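Local coordinates for protein KLLA0E08119p (Kluyveromyces lactis, PDB 3VA7) that probably catalyses, as the urea carboxylase part of a longer two-enzyme protein, the ATP- and biotin-dependent carboxylation of urea to urea-1-carboxylate, at residues H672-L677 with E821-A826; E684-D689 with V757-V762; G701-G706 with N1014-Y1019; Y729-S732 with I736-T739; T839-G844 with L849-E854. All blocks are in the same frame, centred on the assembly; numbering follows the deposited sequence.

Contact 1 (H672-L677 with E821-A826)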
# COMPACT_ATOMS: atom_id res chain seq x y z
N HIS A 672 20.33 25.95 -8.26
CA HIS A 672 21.55 26.37 -7.56
C HIS A 672 22.84 26.42 -8.40
O HIS A 672 23.91 26.64 -7.87
CB HIS A 672 21.69 25.62 -6.24
CG HIS A 672 20.45 25.68 -5.39
ND1 HIS A 672 20.01 26.85 -4.82
CD2 HIS A 672 19.56 24.72 -5.04
CE1 HIS A 672 18.89 26.62 -4.15
NE2 HIS A 672 18.59 25.34 -4.28
N GLY A 673 22.72 26.29 -9.72
CA GLY A 673 23.91 26.42 -10.63
C GLY A 673 24.39 27.87 -10.69
O GLY A 673 24.44 28.46 -11.77
N SER A 674 24.74 28.45 -9.54
CA SER A 674 25.15 29.86 -9.47
C SER A 674 26.28 29.94 -8.49
O SER A 674 26.46 29.02 -7.70
CB SER A 674 24.01 30.71 -8.96
OG SER A 674 23.65 30.27 -7.67
N ILE A 675 27.06 31.03 -8.54
CA ILE A 675 28.39 31.02 -7.87
C ILE A 675 28.33 31.37 -6.37
O ILE A 675 29.37 31.44 -5.71
CB ILE A 675 29.46 31.90 -8.63
CG1 ILE A 675 29.07 33.39 -8.64
CG2 ILE A 675 29.62 31.44 -10.06
CD1 ILE A 675 30.22 34.34 -9.11
N ASP A 676 27.14 31.61 -5.84
CA ASP A 676 26.92 31.72 -4.39
C ASP A 676 27.10 30.33 -3.74
O ASP A 676 27.37 30.25 -2.54
CB ASP A 676 25.50 32.27 -4.06
CG ASP A 676 24.41 31.63 -4.91
OD1 ASP A 676 23.27 31.40 -4.47
OD2 ASP A 676 24.70 31.33 -6.06
N LEU A 677 26.99 29.27 -4.56
CA LEU A 677 27.08 27.88 -4.11
C LEU A 677 28.20 27.01 -4.74
O LEU A 677 28.92 26.33 -4.01
CB LEU A 677 25.71 27.18 -4.28
CG LEU A 677 24.60 27.97 -3.59
CD1 LEU A 677 23.21 27.70 -4.15
CD2 LEU A 677 24.70 27.69 -2.10
N GLU A 821 23.07 29.38 -18.41
CA GLU A 821 22.68 30.70 -18.03
C GLU A 821 22.53 30.79 -16.50
O GLU A 821 22.61 29.77 -15.80
CB GLU A 821 21.40 31.05 -18.75
CG GLU A 821 20.20 30.31 -18.25
CD GLU A 821 18.94 30.57 -19.05
OE1 GLU A 821 17.95 29.83 -18.82
OE2 GLU A 821 18.94 31.48 -19.94
N ASN A 822 22.30 32.01 -16.01
CA ASN A 822 22.12 32.29 -14.60
C ASN A 822 20.73 31.89 -14.10
O ASN A 822 19.74 32.36 -14.62
CB ASN A 822 22.31 33.78 -14.42
CG ASN A 822 22.35 34.17 -13.00
OD1 ASN A 822 21.57 33.69 -12.19
ND2 ASN A 822 23.27 35.05 -12.67
N PRO A 823 20.64 31.03 -13.07
CA PRO A 823 19.32 30.57 -12.66
C PRO A 823 18.56 31.59 -11.84
O PRO A 823 17.34 31.41 -11.56
CB PRO A 823 19.62 29.37 -11.78
CG PRO A 823 21.02 29.61 -11.24
CD PRO A 823 21.73 30.52 -12.21
N ILE A 824 19.26 32.64 -11.40
CA ILE A 824 18.64 33.67 -10.55
C ILE A 824 17.83 34.66 -11.38
O ILE A 824 18.37 35.47 -12.10
CB ILE A 824 19.65 34.38 -9.65
CG1 ILE A 824 20.30 33.36 -8.74
CG2 ILE A 824 18.96 35.51 -8.83
CD1 ILE A 824 21.63 33.83 -8.22
N LEU A 825 16.52 34.57 -11.24
CA LEU A 825 15.60 35.29 -12.08
C LEU A 825 15.39 36.72 -11.60
O LEU A 825 15.24 37.59 -12.43
CB LEU A 825 14.28 34.55 -12.17
CG LEU A 825 14.24 33.24 -12.96
CD1 LEU A 825 12.96 32.50 -12.74
CD2 LEU A 825 14.40 33.51 -14.41
N ALA A 826 15.41 36.95 -10.29
CA ALA A 826 15.36 38.30 -9.72
C ALA A 826 15.63 38.25 -8.24
O ALA A 826 15.30 37.25 -7.59
CB ALA A 826 14.03 38.95 -9.94
O HOH W 1 23.54 27.77 -14.18

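Contact 2 (E684-D689 with V757-V762)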
# COMPACT_ATOMS: atom_id res chain seq x y z
N GLU A 684 30.90 24.96 -15.34
CA GLU A 684 31.41 24.59 -16.66
C GLU A 684 31.62 23.09 -16.74
O GLU A 684 31.04 22.45 -17.63
CB GLU A 684 32.73 25.28 -17.02
CG GLU A 684 32.89 26.69 -16.48
CD GLU A 684 34.09 27.40 -17.11
OE1 GLU A 684 34.73 26.77 -18.01
OE2 GLU A 684 34.39 28.57 -16.72
N GLN A 685 32.44 22.52 -15.84
CA GLN A 685 32.72 21.09 -15.93
C GLN A 685 31.44 20.30 -15.89
O GLN A 685 31.36 19.27 -16.56
CB GLN A 685 33.53 20.54 -14.77
CG GLN A 685 34.74 21.29 -14.33
CD GLN A 685 35.46 20.51 -13.25
OE1 GLN A 685 35.53 19.26 -13.33
NE2 GLN A 685 35.99 21.21 -12.25
N PHE A 686 30.44 20.78 -15.13
CA PHE A 686 29.17 20.08 -14.97
C PHE A 686 28.54 19.80 -16.31
O PHE A 686 28.02 18.70 -16.52
CB PHE A 686 28.19 20.84 -14.06
CG PHE A 686 26.82 20.19 -13.92
CD1 PHE A 686 26.58 19.20 -12.96
CD2 PHE A 686 25.77 20.56 -14.76
CE1 PHE A 686 25.31 18.58 -12.80
CE2 PHE A 686 24.51 19.95 -14.65
CZ PHE A 686 24.27 18.97 -13.63
N PHE A 687 28.59 20.81 -17.20
CA PHE A 687 27.97 20.76 -18.54
C PHE A 687 28.95 20.29 -19.63
O PHE A 687 28.52 19.79 -20.67
CB PHE A 687 27.40 22.11 -18.93
CG PHE A 687 26.20 22.56 -18.11
CD1 PHE A 687 24.90 22.24 -18.50
CD2 PHE A 687 26.36 23.39 -17.00
CE1 PHE A 687 23.77 22.70 -17.78
CE2 PHE A 687 25.24 23.85 -16.25
CZ PHE A 687 23.94 23.51 -16.64
N ASN A 688 30.27 20.46 -19.38
CA ASN A 688 31.29 20.00 -20.32
C ASN A 688 31.51 18.49 -20.24
O ASN A 688 31.53 17.84 -21.29
CB ASN A 688 32.62 20.74 -20.15
CG ASN A 688 32.54 22.24 -20.51
OD1 ASN A 688 31.54 22.75 -21.08
ND2 ASN A 688 33.63 22.97 -20.18
N ASP A 689 31.71 17.94 -19.04
CA ASP A 689 31.94 16.48 -18.88
C ASP A 689 30.72 15.56 -19.01
O ASP A 689 29.57 16.02 -18.94
CB ASP A 689 32.68 16.16 -17.58
CG ASP A 689 33.95 16.97 -17.45
OD1 ASP A 689 34.55 16.97 -16.34
OD2 ASP A 689 34.33 17.64 -18.46
N VAL A 757 21.55 21.07 -2.29
CA VAL A 757 21.38 21.94 -3.46
C VAL A 757 21.16 21.10 -4.72
O VAL A 757 21.63 19.97 -4.80
CB VAL A 757 22.57 22.87 -3.63
CG1 VAL A 757 22.68 23.83 -2.48
CG2 VAL A 757 23.85 22.09 -3.74
N CYS A 758 20.40 21.64 -5.67
CA CYS A 758 20.14 21.04 -6.99
C CYS A 758 20.76 21.96 -8.04
O CYS A 758 20.57 23.20 -7.99
CB CYS A 758 18.65 20.94 -7.26
SG CYS A 758 17.75 19.69 -6.27
N GLN A 759 21.46 21.40 -9.02
CA GLN A 759 22.24 22.20 -9.93
C GLN A 759 21.37 22.68 -11.09
O GLN A 759 21.37 23.86 -11.43
CB GLN A 759 23.48 21.40 -10.39
CG GLN A 759 24.08 21.77 -11.71
CD GLN A 759 24.84 23.08 -11.71
OE1 GLN A 759 25.54 23.43 -10.76
NE2 GLN A 759 24.72 23.82 -12.79
N ALA A 760 20.61 21.76 -11.67
CA ALA A 760 19.87 21.97 -12.91
C ALA A 760 18.68 21.01 -12.82
O ALA A 760 18.66 20.18 -11.89
CB ALA A 760 20.72 21.64 -14.11
N VAL A 761 17.71 21.12 -13.75
CA VAL A 761 16.56 20.23 -13.79
C VAL A 761 16.23 19.79 -15.22
O VAL A 761 15.96 20.62 -16.12
CB VAL A 761 15.28 20.91 -13.22
CG1 VAL A 761 14.12 19.93 -13.25
CG2 VAL A 761 15.53 21.53 -11.78
N VAL A 762 16.23 18.47 -15.43
CA VAL A 762 15.90 17.87 -16.67
C VAL A 762 14.54 18.43 -17.10
O VAL A 762 13.61 18.59 -16.23
CB VAL A 762 15.86 16.34 -16.51
CG1 VAL A 762 15.33 15.69 -17.79
CG2 VAL A 762 17.25 15.80 -16.12

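Contact 3 (G701-G706 with N1014-Y1019). With BTI (5-(hexahydro-2-oxo-1H-thieno[3,4-D]imidazol-6-yl)pentanal), chain B.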
# COMPACT_ATOMS: atom_id res chain seq x y z
N GLY A 701 15.27 7.65 -8.30
CA GLY A 701 16.26 8.54 -8.84
C GLY A 701 17.43 7.78 -9.44
O GLY A 701 17.69 6.65 -9.08
N VAL A 702 18.14 8.43 -10.35
CA VAL A 702 19.16 7.81 -11.14
C VAL A 702 20.46 8.42 -10.75
O VAL A 702 20.70 9.58 -10.95
CB VAL A 702 18.83 7.95 -12.65
CG1 VAL A 702 20.04 7.61 -13.53
CG2 VAL A 702 17.60 7.03 -12.98
N ARG A 703 21.30 7.61 -10.11
CA ARG A 703 22.57 8.10 -9.56
C ARG A 703 23.70 8.24 -10.65
O ARG A 703 23.77 7.48 -11.63
CB ARG A 703 22.94 7.20 -8.37
CG ARG A 703 24.27 7.48 -7.71
CD ARG A 703 24.26 8.79 -6.94
NE ARG A 703 23.50 8.70 -5.70
CZ ARG A 703 23.44 9.67 -4.79
NH1 ARG A 703 24.05 10.83 -5.01
NH2 ARG A 703 22.75 9.50 -3.69
N LEU A 704 24.57 9.24 -10.49
CA LEU A 704 25.54 9.57 -11.56
C LEU A 704 26.96 9.51 -11.04
O LEU A 704 27.21 9.84 -9.87
CB LEU A 704 25.27 10.96 -12.16
CG LEU A 704 23.87 11.18 -12.79
CD1 LEU A 704 23.69 12.60 -13.24
CD2 LEU A 704 23.56 10.24 -13.94
N ILE A 705 27.89 9.09 -11.90
CA ILE A 705 29.30 9.14 -11.55
C ILE A 705 29.94 10.18 -12.48
O ILE A 705 29.79 10.11 -13.70
CB ILE A 705 29.99 7.75 -11.75
CG1 ILE A 705 29.25 6.63 -10.96
CG2 ILE A 705 31.46 7.83 -11.27
CD1 ILE A 705 29.27 5.21 -11.60
N GLY A 706 30.66 11.13 -11.89
CA GLY A 706 31.46 12.05 -12.67
C GLY A 706 32.26 13.01 -11.81
O GLY A 706 32.60 12.71 -10.66
N ASN A 1014 27.06 11.97 3.04
CA ASN A 1014 27.75 12.18 1.80
C ASN A 1014 28.39 10.89 1.33
O ASN A 1014 29.48 10.53 1.78
CB ASN A 1014 28.78 13.30 2.00
CG ASN A 1014 29.83 13.35 0.88
OD1 ASN A 1014 31.02 13.63 1.15
ND2 ASN A 1014 29.43 13.03 -0.34
N PRO A 1015 27.74 10.18 0.40
CA PRO A 1015 26.45 10.42 -0.24
C PRO A 1015 25.35 9.87 0.63
O PRO A 1015 25.64 9.19 1.62
CB PRO A 1015 26.53 9.55 -1.53
CG PRO A 1015 27.29 8.41 -1.15
CD PRO A 1015 28.31 8.90 -0.07
N SER A 1016 24.10 10.08 0.24
CA SER A 1016 22.99 9.59 1.04
C SER A 1016 22.86 8.06 1.04
O SER A 1016 23.34 7.39 0.15
CB SER A 1016 21.72 10.29 0.59
OG SER A 1016 21.59 10.23 -0.83
N ARG A 1017 22.16 7.52 2.04
CA ARG A 1017 21.81 6.09 2.11
C ARG A 1017 20.83 5.81 1.01
O ARG A 1017 20.21 6.74 0.51
CB ARG A 1017 21.11 5.77 3.43
CG ARG A 1017 21.94 5.99 4.67
CD ARG A 1017 21.15 5.55 5.93
NE ARG A 1017 19.82 6.17 5.99
CZ ARG A 1017 19.59 7.41 6.44
NH1 ARG A 1017 20.57 8.21 6.90
NH2 ARG A 1017 18.35 7.87 6.41
N THR A 1018 20.66 4.54 0.67
CA THR A 1018 19.62 4.14 -0.24
C THR A 1018 18.44 3.52 0.50
O THR A 1018 17.37 3.28 -0.10
CB THR A 1018 20.09 3.08 -1.19
OG1 THR A 1018 20.64 1.98 -0.45
CG2 THR A 1018 21.16 3.66 -2.10
N TYR A 1019 18.66 3.24 1.78
CA TYR A 1019 17.67 2.50 2.60
C TYR A 1019 17.55 3.08 4.04
O TYR A 1019 18.57 3.40 4.70
CB TYR A 1019 17.94 0.95 2.59
CG TYR A 1019 17.02 0.31 3.61
CD1 TYR A 1019 15.76 -0.20 3.22
CD2 TYR A 1019 17.38 0.29 5.02
CE1 TYR A 1019 14.88 -0.74 4.17
CE2 TYR A 1019 16.52 -0.22 5.99
CZ TYR A 1019 15.26 -0.73 5.56
OH TYR A 1019 14.38 -1.22 6.48
C11 BTI B . 18.42 7.03 -5.01
O11 BTI B . 19.21 6.77 -4.05
C10 BTI B . 17.64 8.37 -5.17
C9 BTI B . 17.87 9.28 -3.97
C8 BTI B . 17.43 10.73 -4.13
C7 BTI B . 18.10 11.73 -3.16
C2 BTI B . 18.07 11.32 -1.70
S1 BTI B . 16.44 11.10 -1.07
C6 BTI B . 16.90 11.39 0.60
C5 BTI B . 18.15 12.25 0.60
N3 BTI B . 17.61 13.57 0.85
C3 BTI B . 17.70 14.32 -0.21
O3 BTI B . 17.33 15.59 -0.23
N2 BTI B . 18.24 13.69 -1.23
C4 BTI B . 18.72 12.38 -0.81

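Contact 4 (Y729-S732 with I736-T739). With BTI (5-(hexahydro-2-oxo-1H-thieno[3,4-D]imidazol-6-yl)pentanal), chain B.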
# COMPACT_ATOMS: atom_id res chain seq x y z
N TYR A 729 14.19 22.49 1.29
CA TYR A 729 13.35 23.23 0.33
C TYR A 729 12.89 22.15 -0.60
O TYR A 729 13.47 21.06 -0.58
CB TYR A 729 14.16 24.33 -0.45
CG TYR A 729 15.21 23.72 -1.35
CD1 TYR A 729 16.46 23.44 -0.87
CD2 TYR A 729 14.91 23.37 -2.65
CE1 TYR A 729 17.43 22.86 -1.67
CE2 TYR A 729 15.85 22.80 -3.48
CZ TYR A 729 17.13 22.52 -2.98
OH TYR A 729 18.08 21.89 -3.80
N VAL A 730 11.87 22.42 -1.39
CA VAL A 730 11.20 21.36 -2.17
C VAL A 730 11.81 21.30 -3.54
O VAL A 730 12.14 22.33 -4.14
CB VAL A 730 9.71 21.51 -2.25
CG1 VAL A 730 9.08 20.30 -2.94
CG2 VAL A 730 9.13 21.68 -0.81
N TYR A 731 12.03 20.10 -4.01
CA TYR A 731 12.83 19.93 -5.19
C TYR A 731 11.89 19.86 -6.37
O TYR A 731 10.70 19.57 -6.23
CB TYR A 731 13.53 18.58 -5.17
CG TYR A 731 14.58 18.37 -4.15
CD1 TYR A 731 15.27 19.43 -3.58
CD2 TYR A 731 14.94 17.07 -3.79
CE1 TYR A 731 16.32 19.19 -2.62
CE2 TYR A 731 15.94 16.82 -2.87
CZ TYR A 731 16.64 17.85 -2.29
OH TYR A 731 17.66 17.55 -1.39
N SER A 732 12.48 19.98 -7.54
CA SER A 732 11.71 19.81 -8.78
C SER A 732 11.86 18.42 -9.36
O SER A 732 12.97 17.88 -9.39
CB SER A 732 12.22 20.82 -9.81
OG SER A 732 11.90 22.14 -9.40
N ILE A 736 18.67 17.86 -10.45
CA ILE A 736 19.91 17.09 -10.34
C ILE A 736 20.46 17.47 -8.98
O ILE A 736 21.00 18.54 -8.78
CB ILE A 736 20.83 17.34 -11.55
CG1 ILE A 736 20.12 16.84 -12.82
CG2 ILE A 736 22.08 16.57 -11.49
CD1 ILE A 736 20.73 17.44 -14.08
N ASN A 737 20.25 16.58 -8.02
CA ASN A 737 20.43 16.83 -6.59
C ASN A 737 21.79 16.33 -6.18
O ASN A 737 22.12 15.15 -6.44
CB ASN A 737 19.35 16.04 -5.85
CG ASN A 737 19.28 16.31 -4.35
OD1 ASN A 737 19.10 15.39 -3.59
ND2 ASN A 737 19.36 17.57 -3.93
N PHE A 738 22.57 17.20 -5.56
CA PHE A 738 23.89 16.88 -5.08
C PHE A 738 23.86 16.38 -3.61
O PHE A 738 23.99 17.17 -2.65
CB PHE A 738 24.84 18.08 -5.28
CG PHE A 738 25.54 18.10 -6.62
CD1 PHE A 738 24.95 18.70 -7.73
CD2 PHE A 738 26.78 17.48 -6.79
CE1 PHE A 738 25.58 18.65 -8.99
CE2 PHE A 738 27.40 17.44 -8.03
CZ PHE A 738 26.80 18.03 -9.12
N THR A 739 23.72 15.06 -3.43
CA THR A 739 23.64 14.50 -2.07
C THR A 739 25.06 14.39 -1.62
O THR A 739 25.70 13.37 -1.87
CB THR A 739 22.99 13.12 -2.05
OG1 THR A 739 23.84 12.18 -2.75
CG2 THR A 739 21.62 13.16 -2.72
C11 BTI B . 18.42 7.03 -5.01
O11 BTI B . 19.21 6.77 -4.05
C10 BTI B . 17.64 8.37 -5.17
C9 BTI B . 17.87 9.28 -3.97
C8 BTI B . 17.43 10.73 -4.13
C7 BTI B . 18.10 11.73 -3.16
C2 BTI B . 18.07 11.32 -1.70
S1 BTI B . 16.44 11.10 -1.07
C6 BTI B . 16.90 11.39 0.60
C5 BTI B . 18.15 12.25 0.60
N3 BTI B . 17.61 13.57 0.85
C3 BTI B . 17.70 14.32 -0.21
O3 BTI B . 17.33 15.59 -0.23
N2 BTI B . 18.24 13.69 -1.23
C4 BTI B . 18.72 12.38 -0.81

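Contact 5 (T839-G844 with L849-E854)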
# COMPACT_ATOMS: atom_id res chain seq x y z
N THR A 839 14.71 35.81 -3.24
CA THR A 839 15.46 35.31 -4.38
C THR A 839 14.60 34.32 -5.14
O THR A 839 14.12 33.36 -4.56
CB THR A 839 16.75 34.68 -3.93
OG1 THR A 839 17.36 35.59 -3.01
CG2 THR A 839 17.70 34.41 -5.11
N TYR A 840 14.40 34.60 -6.42
CA TYR A 840 13.59 33.83 -7.30
C TYR A 840 14.52 33.03 -8.21
O TYR A 840 15.35 33.62 -8.94
CB TYR A 840 12.70 34.77 -8.11
CG TYR A 840 11.67 35.54 -7.27
CD1 TYR A 840 11.95 36.83 -6.75
CD2 TYR A 840 10.43 34.98 -6.98
CE1 TYR A 840 10.99 37.52 -5.98
CE2 TYR A 840 9.47 35.67 -6.24
CZ TYR A 840 9.76 36.93 -5.73
OH TYR A 840 8.75 37.55 -4.96
N ARG A 841 14.43 31.69 -8.13
CA ARG A 841 15.28 30.82 -8.95
C ARG A 841 14.46 29.94 -9.89
O ARG A 841 13.38 29.42 -9.54
CB ARG A 841 16.25 29.96 -8.13
CG ARG A 841 16.81 30.64 -6.94
CD ARG A 841 17.67 29.75 -6.05
NE ARG A 841 19.03 29.91 -6.48
CZ ARG A 841 19.92 30.55 -5.78
NH1 ARG A 841 19.59 31.06 -4.60
NH2 ARG A 841 21.15 30.67 -6.26
N GLN A 842 14.96 29.86 -11.10
CA GLN A 842 14.35 29.04 -12.07
C GLN A 842 14.61 27.60 -11.64
O GLN A 842 15.75 27.23 -11.40
CB GLN A 842 15.07 29.31 -13.39
CG GLN A 842 14.73 28.33 -14.49
CD GLN A 842 15.39 28.73 -15.79
OE1 GLN A 842 14.73 29.07 -16.78
NE2 GLN A 842 16.72 28.70 -15.79
N ALA A 843 13.57 26.78 -11.59
CA ALA A 843 13.73 25.41 -11.10
C ALA A 843 12.96 24.42 -11.93
O ALA A 843 11.98 23.81 -11.47
CB ALA A 843 13.30 25.32 -9.61
N GLY A 844 13.38 24.27 -13.16
CA GLY A 844 12.68 23.41 -14.09
C GLY A 844 11.70 24.17 -14.96
O GLY A 844 11.22 25.22 -14.64
N LEU A 849 11.36 28.57 -7.86
CA LEU A 849 11.61 28.46 -6.45
C LEU A 849 11.76 29.86 -5.82
O LEU A 849 12.61 30.63 -6.25
CB LEU A 849 12.89 27.64 -6.28
CG LEU A 849 13.37 27.34 -4.84
CD1 LEU A 849 12.43 26.39 -4.12
CD2 LEU A 849 14.82 26.80 -4.82
N VAL A 850 10.96 30.16 -4.79
CA VAL A 850 11.06 31.47 -4.07
C VAL A 850 11.82 31.25 -2.77
O VAL A 850 11.39 30.47 -1.90
CB VAL A 850 9.63 32.04 -3.70
CG1 VAL A 850 9.70 33.35 -3.01
CG2 VAL A 850 8.77 32.20 -4.90
N GLU A 851 12.95 31.92 -2.60
CA GLU A 851 13.75 31.74 -1.38
C GLU A 851 13.83 32.98 -0.47
O GLU A 851 14.30 34.03 -0.87
CB GLU A 851 15.17 31.32 -1.75
CG GLU A 851 15.25 29.96 -2.35
CD GLU A 851 16.67 29.67 -2.71
OE1 GLU A 851 17.46 30.63 -2.85
OE2 GLU A 851 17.01 28.48 -2.86
N TYR A 852 13.39 32.85 0.76
CA TYR A 852 13.52 33.97 1.69
C TYR A 852 14.82 34.07 2.50
O TYR A 852 15.40 33.06 2.95
CB TYR A 852 12.32 33.99 2.65
CG TYR A 852 11.01 34.33 1.99
CD1 TYR A 852 10.84 35.52 1.22
CD2 TYR A 852 9.95 33.49 2.11
CE1 TYR A 852 9.62 35.84 0.65
CE2 TYR A 852 8.73 33.81 1.54
CZ TYR A 852 8.57 34.96 0.81
OH TYR A 852 7.34 35.18 0.25
N GLY A 853 15.25 35.30 2.70
CA GLY A 853 16.26 35.65 3.67
C GLY A 853 17.64 35.39 3.14
O GLY A 853 17.80 35.06 1.97
N GLU A 854 18.62 35.57 4.02
CA GLU A 854 19.93 34.99 3.85
C GLU A 854 19.82 33.48 4.22
O GLU A 854 18.74 33.01 4.63
CB GLU A 854 20.97 35.74 4.72
CG GLU A 854 21.02 37.28 4.50
CD GLU A 854 21.70 37.69 3.18
OE1 GLU A 854 22.45 36.86 2.62
OE2 GLU A 854 21.50 38.84 2.70
O HOH W 2 16.71 35.11 -0.73

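Contact 1 (H672-L677 with E821-A826)
Gly673 and Ser674 meet Pro823 and Ile824 in a small, buried contact, a loop packed on the turn and first residue that lead into strand 824-828, mainly apolar and supplemented by one bridging water. The loop is the one between strand 662-669 and helix 680-688. The pyrrolidine ring of Pro823 takes the central place. Its CD lies 3.4 Å from Gly673 O and its CG 3.9 Å from Ser674 CB, so one flank of the ring spans the peptide that joins Gly673 to Ser674. Ile824 approaches Ser674 with the end of its side chain: CG1 is anti to the carbonyl carbon (chi1 -61°), and the extended chain beyond it carries CD1 to 4.0 Å from Ser674 CB. The polar link is indirect. Water 1 donates to Gly673 O and to Glu821 O, 2.7 Å from each, and thereby gives both carbonyls a partner while joining the two backbones.

Each segment is also shaped from within. Gly673 is the centre of an inverse gamma turn, in which Ser674 N bonds to His672 O. On the other side Asn822 OD1 accepts from Ile824 N at 2.7 Å, the donor lying in the carbonyl plane, and this bond closes an Asx turn round Pro823. Beyond the contact, His672 bonds through its backbone to Cys758, and Pro823 likewise to Gln842. An Asx turn that leads into the edge strand 824-828 thus rests on a gamma-turn loop of the carboxyltransferase region, whose two halves come together here.

Contact 2 (E684-D689 with V757-V762)
Phe686 lies with one face against Gln759, a CH-pi contact in which Gln759 CG sits 3.4 Å from the ring centroid and 10° off the ring normal. This is the tight part of the contact. Phe686 CG is anti to the backbone N (chi1 177°), which sends the ring out from the helix toward the strand, while Gln759 bends at chi2 and lays its amide 36° from the ring plane. Gln759 NE2 then reaches Phe687 CE2 at 3.5 Å, the amide and that second ring being steeply inclined. Ala760 CB adds a looser touch, 4.2 Å from Phe686 CE2. A serine in place of Phe686 would probably strip the Gln759 methylene of its aromatic cover and open a gap beside Ala760. Away from the strand, Asn688 is exposed, and Glu684 and, just past the helix end, Asp689 are partly so.

Gln759 and Ala760 both point at the helix because the strand bulges here. Ile736 O accepts from Gln759 N and Ile736 N donates to Ala760 O, which makes a classic beta bulge. With axes 10.6 Å apart and inclined by 31°, this is a helix packed on a bulged strand of the mixed sheet of the carboxyltransferase region.

Contact 3 (G701-G706 with N1014-Y1019)
Arg703 and Ser1016 meet at the wall of the biotin pocket of the carboxyltransferase, where a strand of one half of the domain faces a loop of the other. Arg703 NH2 stands 3.2 Å from Ser1016 OG, which lies at the edge of the guanidinium and near its plane. Pro1015, preceded by a cis peptide bond, comes over a face of the same group, its CB 4.4 Å from NH2. The arginine leaves its strand with chi1 at 176° and then folds at chi2 and chi3, so that the guanidinium turns back beside the pocket. Its firmer polar partner is Thr739, whose OG1 accepts from Arg703 NH1.

Two residues of the segments touch the biotin group itself. Ser1016 OG packs 3.6 Å from BTI C4 of the bicyclic head, and Gly701 CA lies 3.9 Å from BTI C10 of the aliphatic tail. A beta carbon at Gly701 would come within about 3.0 Å of that C10, so the tail passes where only glycine avoids a clash. Gly701 O also receives a weak hydrogen bond from Lys1202, the lysine of the biotin attachment sequence. Strand 701-705 runs between strands 691-698 and 742-746 of the seven-stranded mixed sheet, while the loop 1014-1019, between strands 997-1001 and 1024-1028, is backed by helix 937-949.

Contact 4 (Y729-S732 with I736-T739)
Asn737 and Tyr731 face each other beside the ureido ring of the biotin group. Along the second segment, Ile736 comes first and turns its side chain from Tyr731 to the opposite side, onto Phe686. Asn737 follows and makes the contact. A chi1 of -173° swings its amide opposite the main-chain nitrogen and out toward the phenol. The two side chains cross at about a right angle, with amide and ring planes 53° apart, and Asn737 ND2 lies 3.1 Å from Tyr731 OH and 3.2 Å from Tyr731 CZ. The carbonyl end of the amide serves the ligand: BTI N2 donates to Asn737 OD1 at 3.0 Å, with an angle of 153° at the hydrogen. Asn737 ND2 in turn gives a weak hydrogen bond to Val757 O, which helps to fix which end of the amide faces the biotin. A leucine in place of Asn737 is likely to leave the ureido N2 without its acceptor and the phenol without its polar neighbour. Phe738 leads away from the Tyr731 segment and meets Phe678 edge to face. Thr739 returns to the ligand, its CG2 3.6 Å from BTI C4, while its OG1 bonds to Glu742 O.

Tyr731 OH is hydrogen-bonded to Phe756 N, so strand 756-762 contributes to placing the phenol at the pocket. In the seven-stranded mixed sheet, strand 735-739 lies between strands 756-762 and 742-746; strand 725-730, which leads to Tyr731, pairs with the short strand 753-754.

Contact 5 (T839-G844 with L849-E854)
Thr839 and Glu851, and likewise Arg841 and Leu849, form antiparallel hydrogen-bonded pairs in which each backbone N and O finds its mate. Thr839 N donates to Glu851 O at 3.0 Å and Glu851 N to Thr839 O at 2.7 Å. Arg841 N reaches Leu849 O at 2.8 Å, almost straight at 176°, and Leu849 N returns a bond to Arg841 O. Between them Tyr840 and Val850 make the non-hydrogen-bonded pair. Their side chains lie alongside each other on the face of the sheet away from Thr839, Arg841, Leu849 and Glu851, Tyr840 CE2 being 3.8 Å from Val850 CG2.

Beyond the backbone ladder, Arg841 NH1 forms a salt bridge of 2.8 Å with Glu851 OE1. The oxygen is met on its syn side, 26° out of the carboxylate plane. A bend at chi3 (93°) turns the guanidinium across the strands to the carboxylate. The other nitrogens are used as well: NE bonds to Pro671 O, and NH2 makes a salt bridge with Asp676 OD1. Three partners thus fix the rotation of the group. Water 2 donates to Glu851 O and Gly853 O, so Glu851 O takes two donors.

Tyr840 is covered by helix 901-912, while Arg841 and Glu851 face the loop of His672. This is a two-stranded antiparallel beta hairpin at the centre of a five-stranded sheet with helices on one face.

Followed from the N terminus, contact 1 closes a loop from 672-677 to 821-826. Contact 2 is nested within it, and contact 4, a short turn-back at 729-739, is nested within contact 2. Contact 3 opens at 701-706 inside both of these outer loops but closes only at 1014-1019, so it crosses contacts 1 and 2 while enclosing contacts 4 and 5. Contact 5 follows contact 1 in series, and strands 824-828 and 838-842 are neighbours in one sheet. Contacts 2, 3 and 4 all reach the seven-stranded mixed sheet. Contacts 1 and 3 join the two carboxyltransferase halves, and contacts 3 and 4 share the biotin group.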